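Local coordinates for protein xylulose kinase (Escherichia coli, PDB 2ITM) that phosphorylates D-xylulose to D-xylulose 5-phosphate at the expense of ATP, working as a homodimeric sugar kinase of the FGGY family, at residues P38-Q43 and W96-C101; A102-L107 and V135-P140; G126-K131 and A172-L177. All blocks are in the same frame, centred on the assembly; numbering follows the deposited sequence.

Contact 1 of 3, residues P38-Q43 and W96-C101; sequences PLWSEQ and WNDGRC. With XUL (D-xylulose), chain C.
Arg100 lays its guanidinium flat on the indole of Trp40. The two planes are 18° apart. CZ of Arg100 stands 3.4 Å from the centroid of the six-membered ring of Trp40, over the face, so the stack is also a cation-pi contact. The arginine chain is extended at chi2 and bends at chi3 (62°), which turns the flat group over the ring. Trp134, from helix 128-138, makes a second cation-pi contact with Arg100 and also meets the Trp40 ring.

The salt bridges lie round the edge of the same guanidinium. NH2 of Arg100 gives a nearly straight bond to OE2 of Glu42, 2.7 Å long, and reaches that oxygen from above the carboxylate plane. Arg100 also grips Asp98 side-on. Its NE bonds to OD1 of Asp98 at 3.0 Å, while NH2 goes to OD2.

Backbone N-H groups complete the join. Gly99 N donates to Leu39 O at 2.8 Å, backbone to backbone. Two others go to the Asp98 carboxylate. Ser41 N donates to Asp98 OD2 at 2.6 Å, on the anti side, and Arg100 NH2 comes to this oxygen from the opposite face. Asp98 OD1 also takes the N-H of Arg100, which makes an Asx turn.

The Leu39 side chain lies along Gly99, with CD1 3.3 Å from Gly99 O. At the start of 96-101, Trp96 belongs to the D-xylulose pocket. O4 of the sugar sits over one face of its indole, 3.1 Å from Trp96 CE3.

Each carboxylate oxygen of Asp98 thus accepts two bonds. Arg100 probably offsets the charge of both Asp98 and Glu42, with Arg91 as a second salt-bridge partner of Glu42 OE2. The network probably steadies the loop that follows Trp96.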
loop_
_atom_site.group_PDB
_atom_site.type_symbol
_atom_site.label_atom_id
_atom_site.label_comp_id
_atom_site.label_asym_id
_atom_site.label_seq_id
_atom_site.Cartn_x
_atom_site.Cartn_y
_atom_site.Cartn_z
ATOM N N PRO A 38 -13.500 4.229 23.873
ATOM C CA PRO A 38 -13.517 3.695 22.515
ATOM C C PRO A 38 -14.926 3.291 22.087
ATOM O O PRO A 38 -15.611 2.564 22.788
ATOM C CB PRO A 38 -12.594 2.474 22.607
ATOM C CG PRO A 38 -12.122 2.417 24.027
ATOM C CD PRO A 38 -13.037 3.233 24.844
ATOM N N LEU A 39 -15.344 3.802 20.939
ATOM C CA LEU A 39 -16.661 3.519 20.390
ATOM C C LEU A 39 -17.768 4.392 20.964
ATOM O O LEU A 39 -18.919 4.244 20.607
ATOM C CB LEU A 39 -17.070 2.073 20.668
ATOM C CG LEU A 39 -16.314 0.973 19.934
ATOM C CD1 LEU A 39 -16.961 -0.352 20.172
ATOM C CD2 LEU A 39 -16.211 1.247 18.450
ATOM N N TRP A 40 -17.419 5.294 21.865
ATOM C CA TRP A 40 -18.411 6.174 22.446
ATOM C C TRP A 40 -18.353 7.502 21.729
ATOM O O TRP A 40 -17.281 8.045 21.471
ATOM C CB TRP A 40 -18.284 6.370 23.942
ATOM C CG TRP A 40 -18.617 5.173 24.745
ATOM C CD1 TRP A 40 -18.402 3.881 24.410
ATOM C CD2 TRP A 40 -19.209 5.156 26.038
ATOM N NE1 TRP A 40 -18.833 3.051 25.413
ATOM C CE2 TRP A 40 -19.334 3.814 26.424
ATOM C CE3 TRP A 40 -19.654 6.145 26.915
ATOM C CZ2 TRP A 40 -19.871 3.442 27.640
ATOM C CZ3 TRP A 40 -20.191 5.773 28.109
ATOM C CH2 TRP A 40 -20.292 4.433 28.468
ATOM N N SER A 41 -19.531 8.010 21.408
ATOM C CA SER A 41 -19.682 9.300 20.776
ATOM C C SER A 41 -20.886 9.994 21.380
ATOM O O SER A 41 -22.011 9.564 21.188
ATOM C CB SER A 41 -19.847 9.136 19.267
ATOM O OG SER A 41 -19.652 10.356 18.593
ATOM N N GLU A 42 -20.623 11.057 22.138
ATOM C CA GLU A 42 -21.659 11.661 22.939
ATOM C C GLU A 42 -21.608 13.189 22.844
ATOM O O GLU A 42 -20.573 13.776 22.593
ATOM C CB GLU A 42 -21.504 11.252 24.405
ATOM C CG GLU A 42 -21.835 9.793 24.678
ATOM C CD GLU A 42 -21.652 9.438 26.132
ATOM O OE1 GLU A 42 -20.943 10.196 26.827
ATOM O OE2 GLU A 42 -22.209 8.443 26.544
ATOM N N GLN A 43 -22.755 13.809 23.064
ATOM C CA GLN A 43 -22.832 15.242 23.263
ATOM C C GLN A 43 -23.792 15.596 24.383
ATOM O O GLN A 43 -24.727 14.869 24.673
ATOM C CB GLN A 43 -23.226 15.951 21.971
ATOM C CG GLN A 43 -22.108 16.074 20.970
ATOM C CD GLN A 43 -22.575 16.517 19.603
ATOM O OE1 GLN A 43 -21.802 17.047 18.831
ATOM N NE2 GLN A 43 -23.831 16.281 19.301
ATOM N N TRP A 96 -25.346 9.089 16.550
ATOM C CA TRP A 96 -25.439 8.189 15.416
ATOM C C TRP A 96 -24.135 7.456 15.158
ATOM O O TRP A 96 -24.147 6.320 14.733
ATOM C CB TRP A 96 -25.846 8.965 14.161
ATOM C CG TRP A 96 -24.835 9.959 13.775
ATOM C CD1 TRP A 96 -24.697 11.191 14.272
ATOM C CD2 TRP A 96 -23.776 9.781 12.842
ATOM N NE1 TRP A 96 -23.626 11.823 13.701
ATOM C CE2 TRP A 96 -23.040 10.968 12.817
ATOM C CE3 TRP A 96 -23.371 8.730 12.017
ATOM C CZ2 TRP A 96 -21.935 11.140 12.006
ATOM C CZ3 TRP A 96 -22.285 8.901 11.217
ATOM C CH2 TRP A 96 -21.579 10.098 11.208
ATOM N N ASN A 97 -23.014 8.115 15.413
ATOM C CA ASN A 97 -21.705 7.521 15.191
ATOM C C ASN A 97 -21.090 6.840 16.415
ATOM O O ASN A 97 -19.916 6.500 16.431
ATOM C CB ASN A 97 -20.746 8.538 14.588
ATOM C CG ASN A 97 -20.604 9.791 15.426
ATOM O OD1 ASN A 97 -19.743 10.609 15.178
ATOM N ND2 ASN A 97 -21.455 9.944 16.402
ATOM N N ASP A 98 -21.914 6.637 17.433
ATOM C CA ASP A 98 -21.587 5.777 18.558
ATOM C C ASP A 98 -21.720 4.307 18.166
ATOM O O ASP A 98 -22.683 3.910 17.535
ATOM C CB ASP A 98 -22.520 6.103 19.721
ATOM C CG ASP A 98 -22.031 5.574 21.053
ATOM O OD1 ASP A 98 -22.304 4.409 21.370
ATOM O OD2 ASP A 98 -21.398 6.269 21.861
ATOM N N GLY A 99 -20.743 3.505 18.565
ATOM C CA GLY A 99 -20.735 2.091 18.250
ATOM C C GLY A 99 -20.672 1.152 19.416
ATOM O O GLY A 99 -20.149 0.057 19.299
ATOM N N ARG A 100 -21.224 1.562 20.545
ATOM C CA ARG A 100 -21.136 0.785 21.764
ATOM C C ARG A 100 -22.109 -0.374 21.856
ATOM O O ARG A 100 -21.924 -1.252 22.676
ATOM C CB ARG A 100 -21.293 1.676 22.989
ATOM C CG ARG A 100 -22.718 1.862 23.445
ATOM C CD ARG A 100 -22.865 2.788 24.623
ATOM N NE ARG A 100 -22.417 4.137 24.321
ATOM C CZ ARG A 100 -22.428 5.137 25.185
ATOM N NH1 ARG A 100 -22.867 4.951 26.414
ATOM N NH2 ARG A 100 -22.002 6.334 24.815
ATOM N N CYS A 101 -23.123 -0.420 21.004
ATOM C CA CYS A 101 -24.228 -1.364 21.198
ATOM C C CYS A 101 -24.420 -2.439 20.128
ATOM O O CYS A 101 -25.528 -2.862 19.870
ATOM C CB CYS A 101 -25.547 -0.627 21.416
ATOM S SG CYS A 101 -26.176 0.245 19.973
HETATM C C1 XUL C . -27.687 7.446 8.841
HETATM C C2 XUL C . -27.117 8.703 8.207
HETATM C C3 XUL C . -27.490 10.021 8.786
HETATM C C4 XUL C . -26.218 10.578 9.369
HETATM C C5 XUL C . -26.461 11.706 10.350
HETATM O O1 XUL C . -28.966 7.161 8.335
HETATM O O2 XUL C . -25.880 8.627 7.533
HETATM O O3 XUL C . -28.350 9.746 9.854
HETATM O O4 XUL C . -25.625 9.492 10.025
HETATM O O5 XUL C . -27.833 11.893 10.492
#

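Contact 2 of 3, residues A102-L107 and V135-P140; sequences AQECTL and VQRHEP
Arg137 reaches from helix 128-138 to Glu104 on helix 102-111 and forms a salt bridge with it. NE of Arg137 donates to OE2 of Glu104 at 3.1 Å, with a bent N-H...O angle of 141°. The oxygen lies near the guanidinium plane, at its edge. It is met on the anti side of the carboxylate, and the two flat groups are turned 61° against each other.

Two more residues of 102-107 meet the same guanidinium. CD1 of Leu107 rests over one face, toward the rim, 3.8 Å from Arg137 NH1. OE1 of Gln103 comes within 3.1 Å of Arg137 NH2.

His138 stands beside the bridge. Glu104 OE2 lies at the edge of its ring, 3.9 Å from NE2.

Chain bends set these groups. Glu104 turns at chi2 (77°), and Arg137 turns at chi3. The two side chains come from opposite directions and span helices whose CA atoms, at Glu104 and Arg137, are 9.1 Å apart. Behind them, Glu104 packs on Leu133 and Trp134. The ring of Trp134 stacks on that of His138.

This contact joins two neighbouring helices at the surface of the N-terminal domain. Leu107 adds apolar cover to one face of the cation. The buried Glu104 meets an exposed Arg137, so the strength of the bent ionic bond probably depends on how much water reaches the arginine.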
loop_
_atom_site.group_PDB
_atom_site.type_symbol
_atom_site.label_atom_id
_atom_site.label_comp_id
_atom_site.label_asym_id
_atom_site.label_seq_id
_atom_site.Cartn_x
_atom_site.Cartn_y
_atom_site.Cartn_z
ATOM N N ALA A 102 -23.335 -2.887 19.519
ATOM C CA ALA A 102 -23.417 -3.965 18.544
ATOM C C ALA A 102 -24.126 -5.209 19.058
ATOM O O ALA A 102 -24.955 -5.777 18.368
ATOM C CB ALA A 102 -22.064 -4.308 18.032
ATOM N N GLN A 103 -23.800 -5.619 20.271
ATOM C CA GLN A 103 -24.381 -6.815 20.858
ATOM C C GLN A 103 -25.894 -6.702 20.931
ATOM O O GLN A 103 -26.623 -7.625 20.603
ATOM C CB GLN A 103 -23.822 -7.029 22.257
ATOM C CG GLN A 103 -23.941 -8.444 22.754
ATOM C CD GLN A 103 -25.032 -8.620 23.762
ATOM O OE1 GLN A 103 -25.584 -7.652 24.252
ATOM N NE2 GLN A 103 -25.351 -9.858 24.079
ATOM N N GLU A 104 -26.342 -5.536 21.364
ATOM C CA GLU A 104 -27.746 -5.231 21.501
ATOM C C GLU A 104 -28.450 -5.240 20.162
ATOM O O GLU A 104 -29.624 -5.567 20.085
ATOM C CB GLU A 104 -27.919 -3.872 22.168
ATOM C CG GLU A 104 -27.751 -3.901 23.671
ATOM C CD GLU A 104 -26.307 -3.979 24.108
ATOM O OE1 GLU A 104 -25.422 -3.643 23.317
ATOM O OE2 GLU A 104 -26.062 -4.373 25.249
ATOM N N CYS A 105 -27.733 -4.903 19.112
ATOM C CA CYS A 105 -28.298 -4.918 17.795
ATOM C C CYS A 105 -28.713 -6.348 17.433
ATOM O O CYS A 105 -29.752 -6.574 16.922
ATOM C CB CYS A 105 -27.303 -4.419 16.787
ATOM S SG CYS A 105 -27.223 -2.693 16.535
ATOM N N THR A 106 -27.853 -7.301 17.751
ATOM C CA THR A 106 -28.094 -8.707 17.474
ATOM C C THR A 106 -29.204 -9.221 18.334
ATOM O O THR A 106 -30.065 -9.902 17.891
ATOM C CB THR A 106 -26.850 -9.536 17.729
ATOM O OG1 THR A 106 -25.747 -9.011 17.015
ATOM C CG2 THR A 106 -26.997 -10.859 17.163
ATOM N N LEU A 107 -29.161 -8.862 19.597
ATOM C CA LEU A 107 -30.189 -9.287 20.519
ATOM C C LEU A 107 -31.573 -8.863 20.063
ATOM O O LEU A 107 -32.490 -9.601 20.095
ATOM C CB LEU A 107 -29.920 -8.718 21.878
ATOM C CG LEU A 107 -29.961 -9.664 23.038
ATOM C CD1 LEU A 107 -30.068 -8.872 24.280
ATOM C CD2 LEU A 107 -31.084 -10.642 22.887
ATOM N N VAL A 135 -28.426 0.876 27.517
ATOM C CA VAL A 135 -28.653 1.586 28.761
ATOM C C VAL A 135 -29.399 0.732 29.786
ATOM O O VAL A 135 -29.000 0.649 30.935
ATOM C CB VAL A 135 -29.373 2.925 28.538
ATOM C CG1 VAL A 135 -29.863 3.505 29.863
ATOM C CG2 VAL A 135 -28.464 3.907 27.823
ATOM N N GLN A 136 -30.461 0.075 29.357
ATOM C CA GLN A 136 -31.144 -0.854 30.230
ATOM C C GLN A 136 -30.193 -1.866 30.853
ATOM O O GLN A 136 -30.298 -2.176 32.026
ATOM C CB GLN A 136 -32.281 -1.570 29.518
ATOM C CG GLN A 136 -33.105 -2.402 30.477
ATOM C CD GLN A 136 -34.185 -3.194 29.802
ATOM O OE1 GLN A 136 -35.181 -3.530 30.424
ATOM N NE2 GLN A 136 -33.981 -3.512 28.523
ATOM N N ARG A 137 -29.256 -2.357 30.050
ATOM C CA ARG A 137 -28.408 -3.471 30.427
ATOM C C ARG A 137 -27.212 -3.003 31.222
ATOM O O ARG A 137 -26.720 -3.703 32.085
ATOM C CB ARG A 137 -27.943 -4.221 29.187
ATOM C CG ARG A 137 -28.995 -5.126 28.600
ATOM C CD ARG A 137 -28.778 -5.496 27.151
ATOM N NE ARG A 137 -27.632 -6.375 26.983
ATOM C CZ ARG A 137 -27.640 -7.668 27.264
ATOM N NH1 ARG A 137 -28.734 -8.250 27.731
ATOM N NH2 ARG A 137 -26.544 -8.378 27.079
ATOM N N HIS A 138 -26.750 -1.802 30.928
ATOM C CA HIS A 138 -25.531 -1.311 31.528
ATOM C C HIS A 138 -25.746 -0.179 32.529
ATOM O O HIS A 138 -24.884 0.094 33.351
ATOM C CB HIS A 138 -24.550 -0.897 30.443
ATOM C CG HIS A 138 -24.037 -2.037 29.632
ATOM N ND1 HIS A 138 -22.806 -2.604 29.846
ATOM C CD2 HIS A 138 -24.592 -2.721 28.609
ATOM C CE1 HIS A 138 -22.624 -3.589 28.990
ATOM N NE2 HIS A 138 -23.693 -3.680 28.225
ATOM N N GLU A 139 -26.894 0.476 32.448
ATOM C CA GLU A 139 -27.208 1.580 33.338
ATOM C C GLU A 139 -28.660 1.525 33.835
ATOM O O GLU A 139 -29.438 2.428 33.595
ATOM C CB GLU A 139 -26.941 2.920 32.653
ATOM C CG GLU A 139 -25.480 3.173 32.326
ATOM C CD GLU A 139 -25.261 4.367 31.427
ATOM O OE1 GLU A 139 -24.126 4.584 30.993
ATOM O OE2 GLU A 139 -26.220 5.096 31.158
ATOM N N PRO A 140 -29.009 0.448 34.523
ATOM C CA PRO A 140 -30.407 0.179 34.862
ATOM C C PRO A 140 -31.008 1.295 35.703
ATOM O O PRO A 140 -32.200 1.554 35.644
ATOM C CB PRO A 140 -30.320 -1.116 35.664
ATOM C CG PRO A 140 -28.950 -1.157 36.158
ATOM C CD PRO A 140 -28.106 -0.550 35.111
#

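Contact 3 of 3, residues G126-K131 and A172-L177; sequences GFTAPK and AGTMWL
Ala129 N donates to Thr174 O at 2.8 Å, backbone to backbone across the segments. It ties the first turn of helix 128-138 to the type I beta turn from Ala172 to Met175. Within the turn segment, Thr174 OG1 takes the N-H of Trp176, forming an ST turn, and also bonds to Ala171 O.

Apolar and sulfur-aromatic contacts flank this bond. SD of Met175 comes 3.3 Å from CD1 of Phe127, obliquely to the ring, in a Met-aromatic contact. Bends at chi2 and chi3 of Met175 bring its sulfur to this ring. CB of Ala129 meets CB of Met175 at 3.8 Å and CE2 of Trp176 at 3.9 Å. Thr128 touches Trp176 by its methyl, with CG2 3.8 Å from CH2.

His78, which binds the substrate, is met from both segments: Gly173 O bonds to its ND1, and Thr128 OG1 and Lys131 NZ bond to its backbone O. All the touching residues are buried. These bonds to its backbone O and ring nitrogen probably hold His78 in place as a second shell, while its NE2 is hydrogen-bonded to the sugar.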
loop_
_atom_site.group_PDB
_atom_site.type_symbol
_atom_site.label_atom_id
_atom_site.label_comp_id
_atom_site.label_asym_id
_atom_site.label_seq_id
_atom_site.Cartn_x
_atom_site.Cartn_y
_atom_site.Cartn_z
ATOM N N GLY A 126 -25.768 2.534 15.476
ATOM C CA GLY A 126 -26.044 3.949 15.377
ATOM C C GLY A 126 -27.506 4.295 15.565
ATOM O O GLY A 126 -27.835 5.427 15.874
ATOM N N PHE A 127 -28.376 3.315 15.379
ATOM C CA PHE A 127 -29.803 3.512 15.522
ATOM C C PHE A 127 -30.236 3.563 16.975
ATOM O O PHE A 127 -29.557 3.067 17.850
ATOM C CB PHE A 127 -30.576 2.433 14.780
ATOM C CG PHE A 127 -30.336 2.414 13.300
ATOM C CD1 PHE A 127 -30.773 1.355 12.531
ATOM C CD2 PHE A 127 -29.682 3.448 12.674
ATOM C CE1 PHE A 127 -30.556 1.328 11.186
ATOM C CE2 PHE A 127 -29.462 3.425 11.339
ATOM C CZ PHE A 127 -29.894 2.366 10.588
ATOM N N THR A 128 -31.371 4.185 17.225
ATOM C CA THR A 128 -31.753 4.601 18.562
ATOM C C THR A 128 -32.094 3.404 19.462
ATOM O O THR A 128 -31.665 3.329 20.598
ATOM C CB THR A 128 -32.928 5.582 18.487
ATOM O OG1 THR A 128 -32.729 6.488 17.404
ATOM C CG2 THR A 128 -32.940 6.478 19.694
ATOM N N ALA A 129 -32.865 2.469 18.922
ATOM C CA ALA A 129 -33.419 1.374 19.696
ATOM C C ALA A 129 -32.405 0.527 20.471
ATOM O O ALA A 129 -32.557 0.339 21.640
ATOM C CB ALA A 129 -34.290 0.523 18.842
ATOM N N PRO A 130 -31.372 0.028 19.806
ATOM C CA PRO A 130 -30.349 -0.730 20.492
ATOM C C PRO A 130 -29.621 0.069 21.564
ATOM O O PRO A 130 -29.177 -0.503 22.546
ATOM C CB PRO A 130 -29.383 -1.145 19.393
ATOM C CG PRO A 130 -29.634 -0.232 18.309
ATOM C CD PRO A 130 -31.045 0.182 18.381
ATOM N N LYS A 131 -29.493 1.360 21.379
ATOM C CA LYS A 131 -28.893 2.246 22.349
ATOM C C LYS A 131 -29.615 2.144 23.677
ATOM O O LYS A 131 -29.007 2.156 24.730
ATOM C CB LYS A 131 -28.891 3.682 21.883
ATOM C CG LYS A 131 -27.839 4.002 20.848
ATOM C CD LYS A 131 -27.992 5.405 20.306
ATOM C CE LYS A 131 -27.315 5.545 18.972
ATOM N NZ LYS A 131 -27.609 6.840 18.327
ATOM N N ALA A 172 -38.352 7.392 11.794
ATOM C CA ALA A 172 -38.013 6.160 11.122
ATOM C C ALA A 172 -36.645 5.649 11.558
ATOM O O ALA A 172 -36.426 4.456 11.658
ATOM C CB ALA A 172 -38.064 6.345 9.645
ATOM N N GLY A 173 -35.738 6.575 11.832
ATOM C CA GLY A 173 -34.394 6.236 12.223
ATOM C C GLY A 173 -34.206 5.668 13.613
ATOM O O GLY A 173 -33.110 5.304 13.961
ATOM N N THR A 174 -35.265 5.604 14.404
ATOM C CA THR A 174 -35.185 5.082 15.761
ATOM C C THR A 174 -35.138 3.564 15.796
ATOM O O THR A 174 -34.552 2.983 16.688
ATOM C CB THR A 174 -36.365 5.576 16.636
ATOM O OG1 THR A 174 -37.606 5.099 16.123
ATOM C CG2 THR A 174 -36.484 7.072 16.602
ATOM N N MET A 175 -35.768 2.956 14.800
ATOM C CA MET A 175 -36.160 1.556 14.799
ATOM C C MET A 175 -37.323 1.213 15.704
ATOM O O MET A 175 -37.541 0.057 16.009
ATOM C CB MET A 175 -34.982 0.622 15.072
ATOM C CG MET A 175 -33.751 0.853 14.230
ATOM S SD MET A 175 -34.037 0.850 12.465
ATOM C CE MET A 175 -34.490 -0.827 12.252
ATOM N N TRP A 176 -38.073 2.211 16.134
ATOM C CA TRP A 176 -39.311 1.950 16.843
ATOM C C TRP A 176 -40.500 2.224 15.943
ATOM O O TRP A 176 -41.627 1.899 16.281
ATOM C CB TRP A 176 -39.426 2.796 18.125
ATOM C CG TRP A 176 -38.402 2.523 19.185
ATOM C CD1 TRP A 176 -38.051 1.316 19.691
ATOM C CD2 TRP A 176 -37.596 3.489 19.864
ATOM N NE1 TRP A 176 -37.082 1.464 20.649
ATOM C CE2 TRP A 176 -36.791 2.799 20.775
ATOM C CE3 TRP A 176 -37.474 4.874 19.787
ATOM C CZ2 TRP A 176 -35.882 3.441 21.608
ATOM C CZ3 TRP A 176 -36.574 5.503 20.608
ATOM C CH2 TRP A 176 -35.788 4.787 21.508
ATOM N N LEU A 177 -40.237 2.847 14.798
ATOM C CA LEU A 177 -41.290 3.188 13.852
ATOM C C LEU A 177 -41.649 2.085 12.866
ATOM O O LEU A 177 -40.792 1.458 12.267
ATOM C CB LEU A 177 -40.978 4.478 13.105
ATOM C CG LEU A 177 -42.186 5.060 12.356
ATOM C CD1 LEU A 177 -43.075 5.855 13.282
ATOM C CD2 LEU A 177 -41.743 5.884 11.178
#

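The three contacts lie on one side of the chain's centre, within the FGGY N-terminal domain, and their centres are about 13 to 14 Å apart. Contacts 2 and 3 share helix 128-138: contact 3 uses its start and contact 2 its end. Contact 1 runs directly into contact 2 along the chain. It touches contact 3 where Cys101 SG packs 3.5 Å from Pro130 CB. Contacts 1 and 3 both border the sugar site. Contact 1 holds Trp96 of the pocket, and in contact 3 the side chain of Phe127 is about 5 Å from the bound D-xylulose. Contact 2 lies away from the sugar site, and its centre is about 25 Å from the centre of the chain.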